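Long-range contacts in ULam111 (Flavobacterium sp., PDB 5WUT), which probably hydrolyses the beta-1,3-glucosidic bonds of laminarin, as a laminarinase of glycoside hydrolase family 16 with a beta-jelly roll fold: residues G54-A60 with P223-D229; S69-Q75 with Y201-M206; E128-T134 with T148-D154. All blocks are in the same frame, centred on the assembly; numbering follows the deposited sequence.

Interaction 1: G54-A60 with P223-D229; sequences GKLVITA and PQDFSID
T59 and D225 both turn the leading atom of the side chain beside the backbone N, with chi1 -62° and -72°. The two side chains then run alongside each other. T59 OG1 donates to D225 OD1 at 2.6 Å, and the hydroxyl comes from above the carboxylate plane. The other branch of T59, CG2, packs 3.7 Å from P223 CB. V57, two residues back, is on the same face. Its CG1 touches D225 CG at 3.7 Å, while its CG2 lies near S227 OG.

The strands run antiparallel, and three hydrogen-bonded pairs hold them: L56 with I228, I58 with F226 and A60 with Q224. F226 N to I58 O is 2.8 Å and almost straight, at 173°. The side chains of these pairs are on the opposite face from T59. There L56 CD2 meets I228 CD1 at 4.1 Å, and the I228 methyl also lies over the centre of the F226 ring. I58 CD1 reaches the same I228 methyl.

At the far end K55 bends, and its CE packs 3.8 Å from D229 CG. The two charges make no direct salt bridge. A water takes a hydrogen bond from K55 NZ and gives one to D229 OD1, at 2.8 Å. D229 OD2 is held by R88 in a salt bridge.

The pair is part of a jelly-roll sheet. Strand 49-52 flanks strand 55-63 on its other edge, and V57 makes backbone hydrogen bonds to K50. Strand 83-90 borders strand 224-234 on the far side, through S227 with K90 and D229 with R88. The apolar face packs on strands 66-80 and 200-208, where I58 touches I204 and M206.

Interaction 2: S69-Q75 with Y201-M206; sequences STRITTQ and YFIINM
Q75 lies flat over the Y201 ring at one end of an antiparallel strand pair in the beta-jelly roll of this family 16 enzyme. Its CB stands 3.5 Å from the ring centroid, only 5° off the normal, which makes a CH-pi contact. The chain then runs out over the ring toward the hydroxyl end, and the amide plane stacks within 9° of the ring plane. With chi1 at 62°, Y201 CG lies close to both the backbone N and the carbonyl carbon, and the ring is placed under Q75.

T74 and Y201 pass each other, heading opposite ways. T74 OG1 accepts from F202 N at 3.0 Å and takes the place of a backbone acceptor; it also bonds K78 O. T73 OG1 accepts from Q75 N in an ST turn and has N24 as a second partner.

R71, T73, I203 and N205 share one face. R71 and N205 lie side by side, with R71 CG 3.7 Å from N205 CB. The extended arginine goes on to a salt bridge with E26, and the N205 amide bonds W102 and Y44. On the other face I72 CG1 rests 4.0 Å from I204 CB. Two backbone bonds join this pair, both nearly along the C=O axis.

At the last step S69 OG donates to M206 O at 2.7 Å, in the carbonyl plane and on a lone pair.

Interaction 3: E128-T134 with T148-D154; sequences EPHMVFT and TKRTRID
A beta hairpin of the jelly roll, strands 131-137 and 148-152, carries this contact; M131 packs on R152 near its open end. M131 SD lies 3.8 Å from R152 CB, and its methyl CE lies 3.7 Å from R152 CG. The bend of M131 at chi2 (-72°) lays the thioether across the arginine stem. That stem is extended, and R152 holds the D154 carboxylate with two nitrogens, in a salt bridge: NE bonds OD1 at 3.0 Å and NH2 bonds OD2 at 2.9 Å. With the R152 side chain cut back to an alanine, the D154 carboxylate would probably lose its mate and a gap would open beside the M131 methyl.

F133 and R150 lie side by side on the same face. F133 CE2 sits over one face of the guanidinium, 3.4 Å from R150 CZ, with ring and guanidinium planes steeply inclined at 76°. R150 also faces E128, but those atoms are modelled too close for the details of that pairing to be trusted.

Backbone bonds join V132 with T151 and T134 with K149. T151 N to V132 O is nearly straight, at 176°. On that face one water joins T134 OG1, T151 OG1 and K149 O. A type II turn from E128 to M131 leads into the strand, and H130 O takes I153 N at 2.9 Å.

Strand 118-123 flanks strand 131-137, through F133 with E123. Strands 172-176 and 179-184 pack against T134, T151 and I153. At strand 148-152 the second subunit adds backbone bonds from R152, and I179 of that subunit packs on T151 and I153.

Overall arrangement
Interactions 1 and 2 are neighbours, with centres 13 Å apart. Strands 55-63 and 66-80 follow each other in the chain and pair with each other. The two contacts also touch, for instance where I58 packs on M206. Interaction 3 lies apart, with its centre about 20 Å from interaction 1 and 21 Å from interaction 2. No atoms of it touch either one. Along the chain the contacts are nested: interaction 1 closes the outermost loop, interaction 2 lies inside it and interaction 3 inside both. Late strands thus return beside early ones in the jelly roll, while a local hairpin takes part in the contact with the second subunit.

Interaction 1: G54-A60 with P223-D229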
loop_
_atom_site.group_PDB
_atom_site.type_symbol
_atom_site.label_atom_id
_atom_site.label_comp_id
_atom_site.label_asym_id
_atom_site.label_seq_id
_atom_site.Cartn_x
_atom_site.Cartn_y
_atom_site.Cartn_z
ATOM N N GLY A 54 -14.605 -1.335 22.572
ATOM C CA GLY A 54 -13.197 -0.984 22.482
ATOM C C GLY A 54 -12.869 0.012 21.383
ATOM O O GLY A 54 -11.710 0.180 21.013
ATOM N N LYS A 55 -13.889 0.669 20.844
ATOM C CA LYS A 55 -13.692 1.699 19.826
ATOM C C LYS A 55 -14.246 3.035 20.290
ATOM O O LYS A 55 -15.283 3.086 20.961
ATOM C CB LYS A 55 -14.380 1.318 18.504
ATOM C CG LYS A 55 -13.606 0.401 17.543
ATOM C CD LYS A 55 -13.238 -0.908 18.176
ATOM C CE LYS A 55 -12.795 -1.924 17.150
ATOM N NZ LYS A 55 -13.220 -3.262 17.602
ATOM N N LEU A 56 -13.570 4.114 19.907
ATOM C CA LEU A 56 -14.203 5.426 19.882
ATOM C C LEU A 56 -15.081 5.490 18.636
ATOM O O LEU A 56 -14.600 5.296 17.524
ATOM C CB LEU A 56 -13.164 6.559 19.875
ATOM C CG LEU A 56 -13.715 7.956 19.539
ATOM C CD1 LEU A 56 -14.645 8.465 20.654
ATOM C CD2 LEU A 56 -12.579 8.929 19.312
ATOM N N VAL A 57 -16.379 5.729 18.817
ATOM C CA VAL A 57 -17.276 5.856 17.676
ATOM C C VAL A 57 -17.839 7.266 17.613
ATOM O O VAL A 57 -18.564 7.704 18.503
ATOM C CB VAL A 57 -18.438 4.834 17.719
ATOM C CG1 VAL A 57 -19.334 4.997 16.479
ATOM C CG2 VAL A 57 -17.894 3.411 17.810
ATOM N N ILE A 58 -17.476 7.984 16.556
ATOM C CA ILE A 58 -17.995 9.322 16.326
ATOM C C ILE A 58 -19.115 9.234 15.312
ATOM O O ILE A 58 -18.938 8.642 14.245
ATOM C CB ILE A 58 -16.905 10.264 15.807
ATOM C CG1 ILE A 58 -15.805 10.427 16.868
ATOM C CG2 ILE A 58 -17.510 11.616 15.385
ATOM C CD1 ILE A 58 -14.570 11.136 16.369
ATOM N N THR A 59 -20.272 9.809 15.635
ATOM C CA THR A 59 -21.392 9.775 14.701
ATOM C C THR A 59 -21.740 11.167 14.178
ATOM O O THR A 59 -21.946 12.108 14.957
ATOM C CB THR A 59 -22.647 9.154 15.346
ATOM O OG1 THR A 59 -22.366 7.798 15.717
ATOM C CG2 THR A 59 -23.807 9.154 14.361
ATOM N N ALA A 60 -21.759 11.284 12.853
ATOM C CA ALA A 60 -22.201 12.496 12.176
ATOM C C ALA A 60 -23.711 12.406 11.993
ATOM O O ALA A 60 -24.207 11.399 11.502
ATOM C CB ALA A 60 -21.493 12.646 10.830
ATOM N N PRO A 223 -27.348 8.872 9.705
ATOM C CA PRO A 223 -26.089 9.096 10.430
ATOM C C PRO A 223 -24.914 8.261 9.910
ATOM O O PRO A 223 -25.118 7.197 9.344
ATOM C CB PRO A 223 -26.448 8.691 11.859
ATOM C CG PRO A 223 -27.443 7.598 11.677
ATOM C CD PRO A 223 -28.265 7.998 10.462
ATOM N N GLN A 224 -23.692 8.756 10.109
ATOM C CA GLN A 224 -22.499 8.018 9.692
ATOM C C GLN A 224 -21.517 7.875 10.839
ATOM O O GLN A 224 -21.274 8.838 11.567
ATOM C CB GLN A 224 -21.822 8.725 8.518
ATOM C CG GLN A 224 -22.466 8.461 7.158
ATOM C CD GLN A 224 -22.433 6.991 6.761
ATOM O OE1 GLN A 224 -21.435 6.294 6.976
ATOM N NE2 GLN A 224 -23.521 6.511 6.177
ATOM N N ASP A 225 -20.930 6.682 10.967
ATOM C CA ASP A 225 -19.986 6.378 12.038
ATOM C C ASP A 225 -18.534 6.336 11.547
ATOM O O ASP A 225 -18.224 5.693 10.536
ATOM C CB ASP A 225 -20.295 5.023 12.677
ATOM C CG ASP A 225 -21.554 5.027 13.526
ATOM O OD1 ASP A 225 -22.116 6.102 13.802
ATOM O OD2 ASP A 225 -21.960 3.920 13.938
ATOM N N PHE A 226 -17.670 7.007 12.300
ATOM C CA PHE A 226 -16.212 6.978 12.153
ATOM C C PHE A 226 -15.689 6.298 13.407
ATOM O O PHE A 226 -15.851 6.837 14.504
ATOM C CB PHE A 226 -15.692 8.407 12.014
ATOM C CG PHE A 226 -14.187 8.554 11.899
ATOM C CD1 PHE A 226 -13.377 7.563 11.357
ATOM C CD2 PHE A 226 -13.599 9.748 12.291
ATOM C CE1 PHE A 226 -11.988 7.774 11.236
ATOM C CE2 PHE A 226 -12.224 9.958 12.189
ATOM C CZ PHE A 226 -11.421 8.965 11.658
ATOM N N SER A 227 -15.099 5.109 13.259
ATOM C CA SER A 227 -14.696 4.304 14.419
ATOM C C SER A 227 -13.186 4.202 14.525
ATOM O O SER A 227 -12.527 3.816 13.560
ATOM C CB SER A 227 -15.286 2.893 14.341
ATOM O OG SER A 227 -16.706 2.946 14.258
ATOM N N ILE A 228 -12.649 4.508 15.698
ATOM C CA ILE A 228 -11.200 4.432 15.891
ATOM C C ILE A 228 -10.895 3.437 17.012
ATOM O O ILE A 228 -11.393 3.576 18.119
ATOM C CB ILE A 228 -10.601 5.812 16.208
ATOM C CG1 ILE A 228 -11.020 6.853 15.145
ATOM C CG2 ILE A 228 -9.070 5.716 16.324
ATOM C CD1 ILE A 228 -12.294 7.628 15.463
ATOM N N ASP A 229 -10.110 2.409 16.697
ATOM C CA ASP A 229 -9.739 1.353 17.657
ATOM C C ASP A 229 -8.630 1.800 18.596
ATOM O O ASP A 229 -8.717 1.622 19.811
ATOM C CB ASP A 229 -9.330 0.098 16.875
ATOM C CG ASP A 229 -9.124 -1.136 17.747
ATOM O OD1 ASP A 229 -9.494 -1.136 18.933
ATOM O OD2 ASP A 229 -8.619 -2.146 17.195
HETATM O O HOH W 1 -11.002 -3.287 19.791
#

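Interaction 2: S69-Q75 with Y201-M206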
loop_
_atom_site.group_PDB
_atom_site.type_symbol
_atom_site.label_atom_id
_atom_site.label_comp_id
_atom_site.label_asym_id
_atom_site.label_seq_id
_atom_site.Cartn_x
_atom_site.Cartn_y
_atom_site.Cartn_z
ATOM N N SER A 69 -21.225 16.694 15.018
ATOM C CA SER A 69 -20.178 15.684 14.978
ATOM C C SER A 69 -19.250 15.913 16.161
ATOM O O SER A 69 -19.607 16.651 17.086
ATOM C CB SER A 69 -19.430 15.741 13.640
ATOM O OG SER A 69 -18.610 14.580 13.460
ATOM N N THR A 70 -18.075 15.280 16.126
ATOM C CA THR A 70 -17.095 15.336 17.215
ATOM C C THR A 70 -15.731 15.747 16.694
ATOM O O THR A 70 -15.326 15.324 15.594
ATOM C CB THR A 70 -16.942 13.964 17.917
ATOM O OG1 THR A 70 -18.234 13.456 18.266
ATOM C CG2 THR A 70 -16.049 14.053 19.179
ATOM N N ARG A 71 -15.032 16.560 17.479
ATOM C CA ARG A 71 -13.643 16.922 17.225
ATOM C C ARG A 71 -12.898 16.955 18.556
ATOM O O ARG A 71 -13.236 17.745 19.444
ATOM C CB ARG A 71 -13.564 18.282 16.524
ATOM C CG ARG A 71 -12.134 18.789 16.283
ATOM C CD ARG A 71 -12.168 19.976 15.331
ATOM N NE ARG A 71 -10.890 20.679 15.297
ATOM C CZ ARG A 71 -10.409 21.290 14.216
ATOM N NH1 ARG A 71 -11.095 21.276 13.083
ATOM N NH2 ARG A 71 -9.242 21.914 14.271
ATOM N N ILE A 72 -11.892 16.095 18.695
ATOM C CA ILE A 72 -11.144 16.002 19.942
ATOM C C ILE A 72 -9.656 16.108 19.657
ATOM O O ILE A 72 -9.203 15.729 18.575
ATOM C CB ILE A 72 -11.455 14.693 20.691
ATOM C CG1 ILE A 72 -11.258 13.463 19.794
ATOM C CG2 ILE A 72 -12.897 14.708 21.206
ATOM C CD1 ILE A 72 -11.288 12.154 20.596
ATOM N N THR A 73 -8.908 16.652 20.614
ATOM C CA THR A 73 -7.458 16.794 20.473
ATOM C C THR A 73 -6.742 16.380 21.739
ATOM O O THR A 73 -7.352 16.301 22.806
ATOM C CB THR A 73 -7.018 18.231 20.188
ATOM O OG1 THR A 73 -6.988 18.978 21.420
ATOM C CG2 THR A 73 -7.957 18.902 19.215
ATOM N N THR A 74 -5.438 16.158 21.637
ATOM C CA THR A 74 -4.638 15.923 22.845
ATOM C C THR A 74 -3.760 17.122 23.192
ATOM O O THR A 74 -2.797 16.994 23.937
ATOM C CB THR A 74 -3.746 14.670 22.716
ATOM O OG1 THR A 74 -2.759 14.874 21.697
ATOM C CG2 THR A 74 -4.573 13.445 22.406
ATOM N N GLN A 75 -4.107 18.297 22.670
ATOM C CA GLN A 75 -3.306 19.503 22.888
ATOM C C GLN A 75 -3.018 19.756 24.366
ATOM O O GLN A 75 -3.936 19.799 25.173
ATOM C CB GLN A 75 -4.003 20.731 22.300
ATOM C CG GLN A 75 -3.137 21.983 22.350
ATOM C CD GLN A 75 -3.817 23.188 21.722
ATOM O OE1 GLN A 75 -5.010 23.160 21.424
ATOM N NE2 GLN A 75 -3.048 24.249 21.500
ATOM N N TYR A 201 0.540 17.457 18.712
ATOM C CA TYR A 201 -0.592 16.787 19.351
ATOM C C TYR A 201 -1.558 16.209 18.326
ATOM O O TYR A 201 -1.495 16.547 17.143
ATOM C CB TYR A 201 -1.327 17.739 20.298
ATOM C CG TYR A 201 -1.955 18.967 19.670
ATOM C CD1 TYR A 201 -3.252 18.926 19.179
ATOM C CD2 TYR A 201 -1.269 20.177 19.622
ATOM C CE1 TYR A 201 -3.863 20.057 18.639
ATOM C CE2 TYR A 201 -1.865 21.317 19.082
ATOM C CZ TYR A 201 -3.163 21.244 18.590
ATOM O OH TYR A 201 -3.790 22.359 18.058
ATOM N N PHE A 202 -2.424 15.312 18.787
ATOM C CA PHE A 202 -3.363 14.584 17.927
ATOM C C PHE A 202 -4.690 15.283 17.795
ATOM O O PHE A 202 -5.117 15.940 18.726
ATOM C CB PHE A 202 -3.617 13.180 18.470
ATOM C CG PHE A 202 -2.399 12.324 18.502
ATOM C CD1 PHE A 202 -1.835 11.882 17.318
ATOM C CD2 PHE A 202 -1.823 11.942 19.704
ATOM C CE1 PHE A 202 -0.701 11.077 17.337
ATOM C CE2 PHE A 202 -0.685 11.139 19.731
ATOM C CZ PHE A 202 -0.127 10.702 18.543
ATOM N N ILE A 203 -5.326 15.120 16.642
ATOM C CA ILE A 203 -6.722 15.527 16.449
ATOM C C ILE A 203 -7.459 14.381 15.775
ATOM O O ILE A 203 -6.935 13.780 14.831
ATOM C CB ILE A 203 -6.857 16.799 15.577
ATOM C CG1 ILE A 203 -5.991 17.947 16.117
ATOM C CG2 ILE A 203 -8.332 17.217 15.478
ATOM C CD1 ILE A 203 -4.574 17.984 15.487
ATOM N N ILE A 204 -8.650 14.052 16.277
ATOM C CA ILE A 204 -9.582 13.159 15.579
ATOM C C ILE A 204 -10.858 13.941 15.340
ATOM O O ILE A 204 -11.398 14.544 16.271
ATOM C CB ILE A 204 -9.893 11.886 16.388
ATOM C CG1 ILE A 204 -8.623 11.088 16.636
ATOM C CG2 ILE A 204 -10.909 11.012 15.655
ATOM C CD1 ILE A 204 -8.831 9.883 17.583
ATOM N N ASN A 205 -11.362 13.956 14.113
ATOM C CA ASN A 205 -12.622 14.664 13.896
ATOM C C ASN A 205 -13.360 14.118 12.693
ATOM O O ASN A 205 -12.813 13.360 11.897
ATOM C CB ASN A 205 -12.390 16.173 13.717
ATOM C CG ASN A 205 -11.838 16.520 12.358
ATOM O OD1 ASN A 205 -10.631 16.405 12.125
ATOM N ND2 ASN A 205 -12.718 16.927 11.434
ATOM N N MET A 206 -14.618 14.510 12.555
ATOM C CA MET A 206 -15.335 14.209 11.323
ATOM C C MET A 206 -16.133 15.436 10.909
ATOM O O MET A 206 -17.090 15.841 11.587
ATOM C CB MET A 206 -16.226 12.975 11.480
ATOM C CG MET A 206 -17.123 12.724 10.263
ATOM S SD MET A 206 -17.886 11.089 10.155
ATOM C CE MET A 206 -18.438 10.838 11.841
#

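Interaction 3: E128-T134 with T148-D154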
loop_
_atom_site.group_PDB
_atom_site.type_symbol
_atom_site.label_atom_id
_atom_site.label_comp_id
_atom_site.label_asym_id
_atom_site.label_seq_id
_atom_site.Cartn_x
_atom_site.Cartn_y
_atom_site.Cartn_z
ATOM N N GLU A 128 -15.126 11.171 -2.745
ATOM C CA GLU A 128 -14.140 10.484 -3.581
ATOM C C GLU A 128 -13.826 9.113 -3.005
ATOM O O GLU A 128 -12.808 8.933 -2.325
ATOM C CB GLU A 128 -12.847 11.288 -3.696
ATOM C CG GLU A 128 -12.957 12.618 -4.419
ATOM C CD GLU A 128 -11.593 13.262 -4.610
ATOM O OE1 GLU A 128 -10.632 12.518 -4.927
ATOM O OE2 GLU A 128 -11.481 14.499 -4.433
ATOM N N PRO A 129 -14.689 8.126 -3.277
ATOM C CA PRO A 129 -14.468 6.794 -2.713
ATOM C C PRO A 129 -13.156 6.183 -3.178
ATOM O O PRO A 129 -12.636 6.571 -4.240
ATOM C CB PRO A 129 -15.650 5.977 -3.237
ATOM C CG PRO A 129 -16.698 6.999 -3.585
ATOM C CD PRO A 129 -15.955 8.219 -4.027
ATOM N N HIS A 130 -12.645 5.244 -2.385
ATOM C CA HIS A 130 -11.486 4.440 -2.775
ATOM C C HIS A 130 -10.197 5.245 -2.868
ATOM O O HIS A 130 -9.264 4.829 -3.552
ATOM C CB HIS A 130 -11.745 3.744 -4.117
ATOM C CG HIS A 130 -13.055 3.031 -4.183
ATOM N ND1 HIS A 130 -13.620 2.407 -3.092
ATOM C CD2 HIS A 130 -13.908 2.838 -5.215
ATOM C CE1 HIS A 130 -14.768 1.858 -3.450
ATOM N NE2 HIS A 130 -14.964 2.103 -4.733
ATOM N N MET A 131 -10.158 6.400 -2.201
ATOM C CA MET A 131 -8.968 7.250 -2.176
ATOM C C MET A 131 -8.692 7.712 -0.754
ATOM O O MET A 131 -9.629 8.006 -0.002
ATOM C CB MET A 131 -9.135 8.499 -3.063
ATOM C CG MET A 131 -9.460 8.252 -4.520
ATOM S SD MET A 131 -8.049 7.602 -5.424
ATOM C CE MET A 131 -8.899 6.689 -6.714
ATOM N N VAL A 132 -7.417 7.774 -0.385
ATOM C CA VAL A 132 -7.020 8.483 0.834
ATOM C C VAL A 132 -5.929 9.486 0.518
ATOM O O VAL A 132 -5.253 9.383 -0.507
ATOM C CB VAL A 132 -6.531 7.539 1.931
ATOM C CG1 VAL A 132 -7.623 6.547 2.287
ATOM C CG2 VAL A 132 -5.258 6.829 1.491
ATOM N N PHE A 133 -5.746 10.449 1.414
ATOM C CA PHE A 133 -4.782 11.523 1.209
ATOM C C PHE A 133 -3.836 11.563 2.392
ATOM O O PHE A 133 -4.266 11.334 3.516
ATOM C CB PHE A 133 -5.500 12.867 1.046
ATOM C CG PHE A 133 -6.511 12.885 -0.069
ATOM C CD1 PHE A 133 -7.795 12.386 0.121
ATOM C CD2 PHE A 133 -6.179 13.403 -1.307
ATOM C CE1 PHE A 133 -8.724 12.395 -0.911
ATOM C CE2 PHE A 133 -7.106 13.414 -2.340
ATOM C CZ PHE A 133 -8.377 12.911 -2.135
ATOM N N THR A 134 -2.553 11.807 2.131
ATOM C CA THR A 134 -1.547 11.998 3.177
ATOM C C THR A 134 -0.812 13.277 2.836
ATOM O O THR A 134 -0.361 13.432 1.701
ATOM C CB THR A 134 -0.566 10.824 3.263
ATOM O OG1 THR A 134 0.007 10.592 1.969
ATOM C CG2 THR A 134 -1.286 9.571 3.715
ATOM N N THR A 148 1.555 16.536 -0.715
ATOM C CA THR A 148 0.404 15.681 -0.555
ATOM C C THR A 148 0.486 14.536 -1.551
ATOM O O THR A 148 1.178 14.613 -2.570
ATOM C CB THR A 148 -0.922 16.467 -0.741
ATOM O OG1 THR A 148 -2.031 15.642 -0.388
ATOM C CG2 THR A 148 -1.103 16.987 -2.178
ATOM N N LYS A 149 -0.183 13.448 -1.215
ATOM C CA LYS A 149 -0.257 12.301 -2.099
ATOM C C LYS A 149 -1.646 11.701 -2.011
ATOM O O LYS A 149 -2.156 11.493 -0.921
ATOM C CB LYS A 149 0.790 11.255 -1.725
ATOM C CG LYS A 149 0.764 9.997 -2.591
ATOM C CD LYS A 149 1.423 10.231 -3.936
ATOM C CE LYS A 149 1.808 8.908 -4.596
ATOM N NZ LYS A 149 0.616 8.216 -5.176
ATOM N N ARG A 150 -2.252 11.429 -3.162
ATOM C CA ARG A 150 -3.515 10.717 -3.241
ATOM C C ARG A 150 -3.222 9.251 -3.553
ATOM O O ARG A 150 -2.557 8.932 -4.547
ATOM C CB ARG A 150 -4.404 11.328 -4.329
ATOM C CG ARG A 150 -5.741 10.643 -4.564
ATOM C CD ARG A 150 -6.292 11.072 -5.922
ATOM N NE ARG A 150 -6.253 12.526 -6.069
ATOM C CZ ARG A 150 -7.254 13.348 -5.772
ATOM N NH1 ARG A 150 -8.396 12.869 -5.303
ATOM N NH2 ARG A 150 -7.107 14.656 -5.945
ATOM N N THR A 151 -3.711 8.361 -2.699
ATOM C CA THR A 151 -3.464 6.935 -2.857
ATOM C C THR A 151 -4.762 6.192 -3.098
ATOM O O THR A 151 -5.702 6.287 -2.316
ATOM C CB THR A 151 -2.748 6.345 -1.622
ATOM O OG1 THR A 151 -1.512 7.036 -1.419
ATOM C CG2 THR A 151 -2.456 4.861 -1.816
ATOM N N ARG A 152 -4.809 5.459 -4.197
ATOM C CA ARG A 152 -5.971 4.651 -4.513
ATOM C C ARG A 152 -5.977 3.326 -3.772
ATOM O O ARG A 152 -5.011 2.566 -3.822
ATOM C CB ARG A 152 -6.051 4.387 -6.012
ATOM C CG ARG A 152 -7.155 3.424 -6.354
ATOM C CD ARG A 152 -7.285 3.203 -7.852
ATOM N NE ARG A 152 -8.089 2.017 -8.129
ATOM C CZ ARG A 152 -8.207 1.467 -9.334
ATOM N NH1 ARG A 152 -7.578 2.005 -10.370
ATOM N NH2 ARG A 152 -8.951 0.379 -9.499
ATOM N N ILE A 153 -7.088 3.042 -3.100
ATOM C CA ILE A 153 -7.262 1.812 -2.340
ATOM C C ILE A 153 -8.729 1.421 -2.441
ATOM O O ILE A 153 -9.571 1.982 -1.736
ATOM C CB ILE A 153 -6.854 1.977 -0.838
ATOM C CG1 ILE A 153 -5.467 2.620 -0.712
ATOM C CG2 ILE A 153 -6.949 0.651 -0.108
ATOM C CD1 ILE A 153 -4.965 2.835 0.721
ATOM N N ASP A 154 -9.068 0.485 -3.329
ATOM C CA ASP A 154 -10.487 0.222 -3.586
ATOM C C ASP A 154 -11.217 -0.434 -2.421
ATOM O O ASP A 154 -12.450 -0.451 -2.388
ATOM C CB ASP A 154 -10.649 -0.654 -4.831
ATOM C CG ASP A 154 -10.379 0.100 -6.105
ATOM O OD1 ASP A 154 -10.091 1.317 -6.042
ATOM O OD2 ASP A 154 -10.455 -0.527 -7.180
HETATM O O HOH W 2 -1.774 9.031 0.249
#